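Local coordinates for intimin adherence protein (Escherichia coli O157:H7, PDB 3NCX) that probably mediates close attachment of the bacterium to host cells by binding the translocated intimin receptor, Tir, at residues 31-36 against 96-101; 52-57 against 74-79; 143-148 against 164-169. The protein carries 1 engineered substitution. All coordinates share one frame; numbering follows the deposited sequence.

Interaction 1 of 3, residues 31-36 against 96-101; sequences IWLQYG and YMIKVD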
loop_
_atom_site.group_PDB
_atom_site.type_symbol
_atom_site.label_atom_id
_atom_site.label_comp_id
_atom_site.label_asym_id
_atom_site.label_seq_id
_atom_site.Cartn_x
_atom_site.Cartn_y
_atom_site.Cartn_z
ATOM N N ILE A 31 5.921 0.275 -6.248
ATOM C CA ILE A 31 4.866 1.267 -6.076
ATOM C C ILE A 31 3.963 0.880 -4.908
ATOM O O ILE A 31 3.644 -0.293 -4.717
ATOM C CB ILE A 31 4.035 1.452 -7.361
ATOM C CG1 ILE A 31 3.460 0.114 -7.828
ATOM C CG2 ILE A 31 4.888 2.070 -8.454
ATOM C CD1 ILE A 31 2.618 0.215 -9.084
ATOM N N TRP A 32 3.562 1.872 -4.121
ATOM C CA TRP A 32 2.831 1.602 -2.892
ATOM C C TRP A 32 1.379 2.061 -2.911
ATOM O O TRP A 32 1.032 3.068 -3.527
ATOM C CB TRP A 32 3.538 2.246 -1.697
ATOM C CG TRP A 32 4.856 1.626 -1.352
ATOM C CD1 TRP A 32 5.486 0.608 -2.009
ATOM C CD2 TRP A 32 5.706 1.986 -0.259
ATOM N NE1 TRP A 32 6.679 0.313 -1.391
ATOM C CE2 TRP A 32 6.836 1.148 -0.314
ATOM C CE3 TRP A 32 5.621 2.938 0.762
ATOM C CZ2 TRP A 32 7.873 1.233 0.610
ATOM C CZ3 TRP A 32 6.651 3.022 1.678
ATOM C CH2 TRP A 32 7.762 2.175 1.597
ATOM N N LEU A 33 0.535 1.294 -2.231
ATOM C CA LEU A 33 -0.782 1.752 -1.830
ATOM C C LEU A 33 -0.695 2.093 -0.353
ATOM O O LEU A 33 -0.355 1.234 0.461
ATOM C CB LEU A 33 -1.822 0.654 -2.032
ATOM C CG LEU A 33 -3.127 0.886 -1.268
ATOM C CD1 LEU A 33 -3.814 2.152 -1.758
ATOM C CD2 LEU A 33 -4.049 -0.315 -1.383
ATOM N N GLN A 34 -0.985 3.341 0.002
ATOM C CA GLN A 34 -0.928 3.727 1.406
ATOM C C GLN A 34 -1.842 2.825 2.224
ATOM O O GLN A 34 -3.007 2.631 1.876
ATOM C CB GLN A 34 -1.316 5.192 1.605
ATOM C CG GLN A 34 -1.119 5.675 3.035
ATOM C CD GLN A 34 -1.521 7.124 3.229
ATOM O OE1 GLN A 34 -0.880 7.863 3.977
ATOM N NE2 GLN A 34 -2.592 7.535 2.559
ATOM N N TYR A 35 -1.296 2.269 3.302
ATOM C CA TYR A 35 -2.044 1.390 4.196
ATOM C C TYR A 35 -2.186 -0.010 3.613
ATOM O O TYR A 35 -2.972 -0.820 4.105
ATOM C CB TYR A 35 -3.409 1.991 4.531
ATOM C CG TYR A 35 -3.312 3.369 5.143
ATOM C CD1 TYR A 35 -4.100 4.415 4.680
ATOM C CD2 TYR A 35 -2.428 3.625 6.184
ATOM C CE1 TYR A 35 -4.009 5.678 5.236
ATOM C CE2 TYR A 35 -2.332 4.883 6.746
ATOM C CZ TYR A 35 -3.124 5.905 6.269
ATOM O OH TYR A 35 -3.033 7.159 6.825
ATOM N N GLY A 36 -1.424 -0.285 2.559
ATOM C CA GLY A 36 -1.312 -1.634 2.041
ATOM C C GLY A 36 -0.600 -2.485 3.073
ATOM O O GLY A 36 0.151 -1.960 3.897
ATOM N N TYR A 96 6.550 5.921 -6.120
ATOM C CA TYR A 96 5.419 6.747 -5.713
ATOM C C TYR A 96 4.458 5.968 -4.821
ATOM O O TYR A 96 4.430 4.736 -4.845
ATOM C CB TYR A 96 4.677 7.317 -6.928
ATOM C CG TYR A 96 3.905 6.300 -7.743
ATOM C CD1 TYR A 96 2.678 5.814 -7.307
ATOM C CD2 TYR A 96 4.392 5.846 -8.963
ATOM C CE1 TYR A 96 1.965 4.890 -8.055
ATOM C CE2 TYR A 96 3.686 4.926 -9.718
ATOM C CZ TYR A 96 2.474 4.452 -9.260
ATOM O OH TYR A 96 1.771 3.535 -10.010
ATOM N N MET A 97 3.676 6.694 -4.031
ATOM C CA MET A 97 2.673 6.080 -3.175
ATOM C C MET A 97 1.327 6.768 -3.359
ATOM O O MET A 97 1.259 7.990 -3.485
ATOM C CB MET A 97 3.099 6.143 -1.708
ATOM C CG MET A 97 2.121 5.476 -0.760
ATOM S SD MET A 97 2.468 5.853 0.964
ATOM C CE MET A 97 2.255 7.631 0.967
ATOM N N ILE A 98 0.261 5.976 -3.371
ATOM C CA ILE A 98 -1.083 6.503 -3.585
ATOM C C ILE A 98 -1.813 6.760 -2.269
ATOM O O ILE A 98 -1.867 5.894 -1.393
ATOM C CB ILE A 98 -1.915 5.562 -4.484
ATOM C CG1 ILE A 98 -2.072 6.165 -5.880
ATOM C CG2 ILE A 98 -3.278 5.285 -3.878
ATOM C CD1 ILE A 98 -0.764 6.383 -6.599
ATOM N N LYS A 99 -2.360 7.964 -2.133
ATOM C CA LYS A 99 -3.135 8.331 -0.954
ATOM C C LYS A 99 -4.595 8.532 -1.330
ATOM O O LYS A 99 -4.905 9.000 -2.424
ATOM C CB LYS A 99 -2.598 9.615 -0.319
ATOM C CG LYS A 99 -1.207 9.509 0.276
ATOM C CD LYS A 99 -0.837 10.793 1.005
ATOM C CE LYS A 99 0.592 10.748 1.523
ATOM N NZ LYS A 99 0.968 12.004 2.235
ATOM N N VAL A 100 -5.490 8.183 -0.417
ATOM C CA VAL A 100 -6.913 8.364 -0.655
ATOM C C VAL A 100 -7.491 9.375 0.327
ATOM O O VAL A 100 -7.647 9.082 1.513
ATOM C CB VAL A 100 -7.682 7.035 -0.534
ATOM C CG1 VAL A 100 -9.133 7.225 -0.941
ATOM C CG2 VAL A 100 -7.025 5.963 -1.388
ATOM N N ASP A 101 -7.792 10.569 -0.171
ATOM C CA ASP A 101 -8.428 11.597 0.640
ATOM C C ASP A 101 -9.943 11.513 0.502
ATOM O O ASP A 101 -10.476 10.500 0.053
ATOM C CB ASP A 101 -7.921 12.986 0.251
ATOM C CG ASP A 101 -6.552 13.292 0.837
ATOM O OD1 ASP A 101 -5.543 12.788 0.300
ATOM O OD2 ASP A 101 -6.485 14.040 1.836
#

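Interaction 2 of 3, residues 52-57 against 74-79; sequences YSENTS and SVVIKA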
loop_
_atom_site.group_PDB
_atom_site.type_symbol
_atom_site.label_atom_id
_atom_site.label_comp_id
_atom_site.label_asym_id
_atom_site.label_seq_id
_atom_site.Cartn_x
_atom_site.Cartn_y
_atom_site.Cartn_z
ATOM N N TYR A 52 9.581 -4.948 15.265
ATOM C CA TYR A 52 9.817 -3.565 15.656
ATOM C C TYR A 52 10.068 -2.682 14.438
ATOM O O TYR A 52 10.752 -3.086 13.498
ATOM C CB TYR A 52 11.010 -3.489 16.613
ATOM C CG TYR A 52 11.506 -2.086 16.881
ATOM C CD1 TYR A 52 10.974 -1.325 17.913
ATOM C CD2 TYR A 52 12.518 -1.526 16.109
ATOM C CE1 TYR A 52 11.430 -0.044 18.165
ATOM C CE2 TYR A 52 12.979 -0.246 16.352
ATOM C CZ TYR A 52 12.433 0.491 17.382
ATOM O OH TYR A 52 12.889 1.764 17.629
ATOM N N SER A 53 9.513 -1.475 14.462
ATOM C CA SER A 53 9.719 -0.518 13.382
ATOM C C SER A 53 10.586 0.640 13.854
ATOM O O SER A 53 10.332 1.227 14.904
ATOM C CB SER A 53 8.379 0.008 12.867
ATOM O OG SER A 53 8.573 1.012 11.886
ATOM N N GLU A 54 11.610 0.971 13.075
ATOM C CA GLU A 54 12.510 2.056 13.441
ATOM C C GLU A 54 11.942 3.411 13.043
ATOM O O GLU A 54 12.568 4.447 13.269
ATOM C CB GLU A 54 13.890 1.852 12.814
ATOM C CG GLU A 54 14.574 0.568 13.251
ATOM C CD GLU A 54 16.083 0.650 13.148
ATOM O OE1 GLU A 54 16.625 1.768 13.279
ATOM O OE2 GLU A 54 16.725 -0.399 12.936
ATOM N N ASN A 55 10.751 3.396 12.452
ATOM C CA ASN A 55 10.078 4.627 12.056
ATOM C C ASN A 55 8.623 4.374 11.675
ATOM O O ASN A 55 8.328 3.945 10.558
ATOM C CB ASN A 55 10.822 5.301 10.901
ATOM C CG ASN A 55 10.447 6.762 10.741
ATOM O OD1 ASN A 55 9.366 7.186 11.151
ATOM N ND2 ASN A 55 11.342 7.542 10.144
ATOM N N THR A 56 7.719 4.645 12.612
ATOM C CA THR A 56 6.293 4.423 12.400
ATOM C C THR A 56 5.728 5.357 11.333
ATOM O O THR A 56 4.767 5.017 10.642
ATOM C CB THR A 56 5.498 4.609 13.707
ATOM O OG1 THR A 56 6.007 3.720 14.710
ATOM C CG2 THR A 56 4.021 4.318 13.480
ATOM N N SER A 57 6.329 6.535 11.206
ATOM C CA SER A 57 5.901 7.509 10.210
ATOM C C SER A 57 5.880 6.889 8.820
ATOM O O SER A 57 5.065 7.258 7.975
ATOM C CB SER A 57 6.821 8.731 10.221
ATOM O OG SER A 57 6.566 9.574 9.109
ATOM N N SER A 74 11.941 5.184 3.329
ATOM C CA SER A 74 12.625 3.933 3.638
ATOM C C SER A 74 12.717 3.728 5.145
ATOM O O SER A 74 13.027 4.659 5.888
ATOM C CB SER A 74 14.029 3.924 3.031
ATOM O OG SER A 74 13.999 4.249 1.653
ATOM N N VAL A 75 12.454 2.505 5.594
ATOM C CA VAL A 75 12.486 2.197 7.018
ATOM C C VAL A 75 12.996 0.781 7.272
ATOM O O VAL A 75 12.873 -0.097 6.418
ATOM C CB VAL A 75 11.092 2.357 7.656
ATOM C CG1 VAL A 75 10.137 1.306 7.107
ATOM C CG2 VAL A 75 11.181 2.262 9.173
ATOM N N VAL A 76 13.571 0.568 8.452
ATOM C CA VAL A 76 14.082 -0.744 8.829
ATOM C C VAL A 76 13.134 -1.459 9.784
ATOM O O VAL A 76 12.653 -0.872 10.755
ATOM C CB VAL A 76 15.473 -0.645 9.484
ATOM C CG1 VAL A 76 15.834 -1.954 10.174
ATOM C CG2 VAL A 76 16.522 -0.270 8.448
ATOM N N ILE A 77 12.869 -2.730 9.497
ATOM C CA ILE A 77 12.043 -3.563 10.359
ATOM C C ILE A 77 12.888 -4.673 10.969
ATOM O O ILE A 77 13.625 -5.360 10.264
ATOM C CB ILE A 77 10.876 -4.189 9.582
ATOM C CG1 ILE A 77 10.011 -3.090 8.961
ATOM C CG2 ILE A 77 10.049 -5.093 10.491
ATOM C CD1 ILE A 77 8.881 -3.611 8.109
ATOM N N LYS A 78 12.781 -4.841 12.283
ATOM C CA LYS A 78 13.577 -5.844 12.984
ATOM C C LYS A 78 12.727 -6.959 13.583
ATOM O O LYS A 78 11.683 -6.708 14.187
ATOM C CB LYS A 78 14.429 -5.189 14.074
ATOM C CG LYS A 78 15.585 -4.353 13.546
ATOM C CD LYS A 78 16.441 -3.813 14.681
ATOM C CE LYS A 78 17.634 -3.039 14.148
ATOM N NZ LYS A 78 18.411 -2.384 15.234
ATOM N N ALA A 79 13.187 -8.193 13.407
ATOM C CA ALA A 79 12.536 -9.349 14.006
ATOM C C ALA A 79 13.449 -9.959 15.065
ATOM O O ALA A 79 14.621 -10.229 14.804
ATOM C CB ALA A 79 12.194 -10.378 12.943
#

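Interaction 3 of 3, residues 143-148 against 164-169; sequences MNSITA and TYNLIT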
loop_
_atom_site.group_PDB
_atom_site.type_symbol
_atom_site.label_atom_id
_atom_site.label_comp_id
_atom_site.label_asym_id
_atom_site.label_seq_id
_atom_site.Cartn_x
_atom_site.Cartn_y
_atom_site.Cartn_z
ATOM N N MET A 143 -15.358 0.032 2.681
ATOM C CA MET A 143 -15.789 0.492 1.364
ATOM C C MET A 143 -15.954 -0.651 0.369
ATOM O O MET A 143 -15.216 -1.636 0.409
ATOM C CB MET A 143 -14.801 1.520 0.817
ATOM C CG MET A 143 -14.646 2.742 1.701
ATOM S SD MET A 143 -13.014 3.486 1.553
ATOM C CE MET A 143 -13.135 4.804 2.759
ATOM N N ASN A 144 -16.932 -0.508 -0.521
ATOM C CA ASN A 144 -17.159 -1.475 -1.588
ATOM C C ASN A 144 -16.632 -0.951 -2.916
ATOM O O ASN A 144 -16.339 -1.721 -3.831
ATOM C CB ASN A 144 -18.650 -1.792 -1.718
ATOM C CG ASN A 144 -19.204 -2.498 -0.499
ATOM O OD1 ASN A 144 -18.562 -3.386 0.065
ATOM N ND2 ASN A 144 -20.405 -2.110 -0.084
ATOM N N SER A 145 -16.516 0.369 -3.009
ATOM C CA SER A 145 -16.054 1.019 -4.227
ATOM C C SER A 145 -15.187 2.229 -3.908
ATOM O O SER A 145 -15.491 2.999 -2.999
ATOM C CB SER A 145 -17.249 1.451 -5.076
ATOM O OG SER A 145 -16.854 2.340 -6.106
ATOM N N ILE A 146 -14.102 2.389 -4.659
ATOM C CA ILE A 146 -13.253 3.564 -4.528
ATOM C C ILE A 146 -12.937 4.142 -5.903
ATOM O O ILE A 146 -11.898 3.838 -6.494
ATOM C CB ILE A 146 -11.933 3.251 -3.792
ATOM C CG1 ILE A 146 -12.212 2.614 -2.431
ATOM C CG2 ILE A 146 -11.108 4.517 -3.618
ATOM C CD1 ILE A 146 -10.961 2.316 -1.637
ATOM N N THR A 147 -13.845 4.968 -6.412
ATOM C CA THR A 147 -13.644 5.629 -7.694
ATOM C C THR A 147 -12.650 6.772 -7.527
ATOM O O THR A 147 -12.795 7.606 -6.631
ATOM C CB THR A 147 -14.972 6.174 -8.268
ATOM O OG1 THR A 147 -15.892 5.094 -8.468
ATOM C CG2 THR A 147 -14.732 6.873 -9.594
ATOM N N ALA A 148 -11.640 6.807 -8.389
ATOM C CA ALA A 148 -10.588 7.813 -8.289
ATOM C C ALA A 148 -10.487 8.674 -9.545
ATOM O O ALA A 148 -10.606 8.174 -10.663
ATOM C CB ALA A 148 -9.251 7.145 -7.994
ATOM N N THR A 164 -12.190 8.123 -14.916
ATOM C CA THR A 164 -11.942 7.636 -13.564
ATOM C C THR A 164 -11.573 6.158 -13.552
ATOM O O THR A 164 -11.815 5.436 -14.517
ATOM C CB THR A 164 -13.170 7.834 -12.652
ATOM O OG1 THR A 164 -14.288 7.114 -13.187
ATOM C CG2 THR A 164 -13.525 9.309 -12.536
ATOM N N TYR A 165 -10.987 5.715 -12.446
ATOM C CA TYR A 165 -10.633 4.314 -12.262
ATOM C C TYR A 165 -10.913 3.890 -10.823
ATOM O O TYR A 165 -10.584 4.609 -9.880
ATOM C CB TYR A 165 -9.160 4.078 -12.607
ATOM C CG TYR A 165 -8.708 2.649 -12.401
ATOM C CD1 TYR A 165 -9.011 1.666 -13.332
ATOM C CD2 TYR A 165 -7.974 2.285 -11.279
ATOM C CE1 TYR A 165 -8.601 0.357 -13.152
ATOM C CE2 TYR A 165 -7.558 0.979 -11.090
ATOM C CZ TYR A 165 -7.876 0.019 -12.030
ATOM O OH TYR A 165 -7.467 -1.284 -11.851
ATOM N N ASN A 166 -11.524 2.722 -10.658
ATOM C CA ASN A 166 -11.892 2.234 -9.334
ATOM C C ASN A 166 -10.838 1.293 -8.752
ATOM O O ASN A 166 -10.515 0.264 -9.348
ATOM C CB ASN A 166 -13.256 1.548 -9.389
ATOM C CG ASN A 166 -13.858 1.327 -8.017
ATOM O OD1 ASN A 166 -13.167 0.940 -7.073
ATOM N ND2 ASN A 166 -15.155 1.578 -7.898
ATOM N N LEU A 167 -10.311 1.647 -7.584
ATOM C CA LEU A 167 -9.218 0.900 -6.965
ATOM C C LEU A 167 -9.654 -0.440 -6.373
ATOM O O LEU A 167 -8.826 -1.200 -5.868
ATOM C CB LEU A 167 -8.533 1.751 -5.895
ATOM C CG LEU A 167 -7.792 2.982 -6.418
ATOM C CD1 LEU A 167 -7.309 3.854 -5.270
ATOM C CD2 LEU A 167 -6.628 2.562 -7.304
ATOM N N ILE A 168 -10.949 -0.726 -6.435
ATOM C CA ILE A 168 -11.467 -2.007 -5.970
ATOM C C ILE A 168 -12.018 -2.833 -7.123
ATOM O O ILE A 168 -11.782 -4.039 -7.202
ATOM C CB ILE A 168 -12.585 -1.829 -4.928
ATOM C CG1 ILE A 168 -12.026 -1.243 -3.632
ATOM C CG2 ILE A 168 -13.265 -3.160 -4.648
ATOM C CD1 ILE A 168 -13.082 -1.013 -2.573
ATOM N N THR A 169 -12.747 -2.178 -8.019
ATOM C CA THR A 169 -13.466 -2.874 -9.080
ATOM C C THR A 169 -12.743 -2.856 -10.428
ATOM O O THR A 169 -13.167 -3.525 -11.369
ATOM C CB THR A 169 -14.879 -2.289 -9.268
ATOM O OG1 THR A 169 -14.779 -0.954 -9.777
ATOM C CG2 THR A 169 -15.629 -2.268 -7.944
#

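Interaction 1 of 3, residues 31-36 against 96-101
Y96 opens the contact with its ring lying beside I31. The CG2 methyl of I31 sits over one face of the ring, displaced toward its rim, in a CH-pi contact with I31 CG2 3.7 Å from the Y96 ring centroid. Both side chains point the same way; the Y96 ring comes alongside because CG is turned between the backbone N and the carbonyl carbon (chi1 70°), and its OH hydrogen-bonds V123 O. The backbone of Y96 starts the parallel ladder, W32 N donating to Y96 O at 3.1 Å. M97 follows, bridged to W32, and both side chains share one face of the sheet. M97 CG packs on W32 CB at 3.6 Å, the sulfur reaches the edge of the indole near its plane, and M97 SD lies 3.9 Å from Q34 CB. I98 N donates to W32 O and I98 O accepts from Q34 N, each at 3.0 Å. Its side chain turns to the opposite face, where I98 CG2 meets L33 CD1 at 3.8 Å. K99 CG lies 3.8 Å from Q34 CD, a plain van der Waals contact with the end of that side chain, and K99 NZ forms a salt bridge with E189. This parallel pairing of a short edge strand joins the Ig-like and lectin-like portions of the chain. Strand 97-103 is the middle strand of a three-stranded mixed sheet, between 32-33 and 184-188. L33 and I98 both rest on I127 of helix 121-131, I31 touches D126 and S130 of the same helix, and W32 leans on the P94 loop.

Interaction 2 of 3, residues 52-57 against 74-79
The edge of a three-stranded antiparallel sheet in the Ig-like part of the chain is formed where Y52 and K78 face each other as a hydrogen-bonded pair. K78 N donates to Y52 O and Y52 N to K78 O, both at 2.9 Å, the first nearly straight and the second more bent. S53 and I77 form the next, non-hydrogen-bonded pair, and E54 N closes the ladder on V76 O at 3.1 Å. E54 then runs side by side with V76, CG anti to the carbonyl carbon (chi1 -60°), which lays the chain along V76, and E54 OE2 passes V76 CG1 at 3.3 Å. An extended K78 chain crosses it: E54 OE2 lies beside K78 CE at 3.0 Å, with K78 NZ at 3.5 Å from it in a long salt bridge. S53 OG accepts from N55 N in an ST turn where strand 49-53 ends, and also bonds A59 O. At the turn itself, V75 CG2 sits 3.5 Å from N55 CB. V75 and I77 bond strand 86-91 through their backbones. The whole is an antiparallel edge-strand pairing, as in the beta-sandwich of an Ig-like domain, with I77 turned to W51 and the salt bridge on the other side.

Interaction 3 of 3, residues 143-148 against 164-169
N166 reaches across to S145 and I146, and the other side chains are arranged around its amide. With CG anti to the backbone N (chi1 -166°), the amide is carried toward the opposite segment, where both of its ends are used. N166 ND2 donates to S145 OG in a short, bent bond of 2.6 Å, its exact length doubtful, with the hydroxyl tilted moderately from the amide plane. N166 OD1 accepts from I146 N at 3.0 Å, that donor standing above the carbonyl plane, and from its own segment's I168 N at 2.8 Å in an Asx turn; T169 N adds a weak bond. Within this turn I168 CD1 meets I146 CG1 at 3.7 Å, the two side chains crossing at about a right angle, and I168 CG2 lies close to the carbonyl of N144. I146 CG2 also approaches L167 CD1, while L167 N donates to I146 O at 2.9 Å. On the N166 face of the strands, T147 turns its CG2 methyl onto T164, with T147 CG2 3.6 Å from T164 CB. T147 and N166 form a non-hydrogen-bonded antiparallel pair, and next to it A148 and Y165 form a hydrogen-bonded one, each N donating to the other's O. The A148 and Y165 side chains turn to the opposite face and pack on L124 of helix 121-131, within the lectin-like domain. The chemistry implies that one asparagine takes over where regular pairing stops: the N-H groups of I146 and I168 grip OD1, with the S145 hydroxyl a less certain third partner of the amide, which probably fixes its rotation and ties the turn at 166-168 to the neighbouring loop.

How the interactions relate
A general lesson emerges from comparing the three pairings: the chemistry differs with place in the fold. Interaction 1, its centre about 5 Å from the chain's centre, against about 16 and 15 Å for interactions 2 and 3, is mostly apolar and parallel. Interaction 2, in the Ig-like part, is more exposed and adds a salt bridge to its antiparallel ladder. Interaction 3, on the opposite side of the chain's centre from interaction 2, mixes buried residues such as A148 and Y165 with a turn held through the N166 amide. Interactions 1 and 3 share helix 121-131 and strand 184-188 and touch directly, V100 CG1 lying 4.3 Å from I146 CG2. Interactions 2 and 3 are separate, their centres about 30 Å apart.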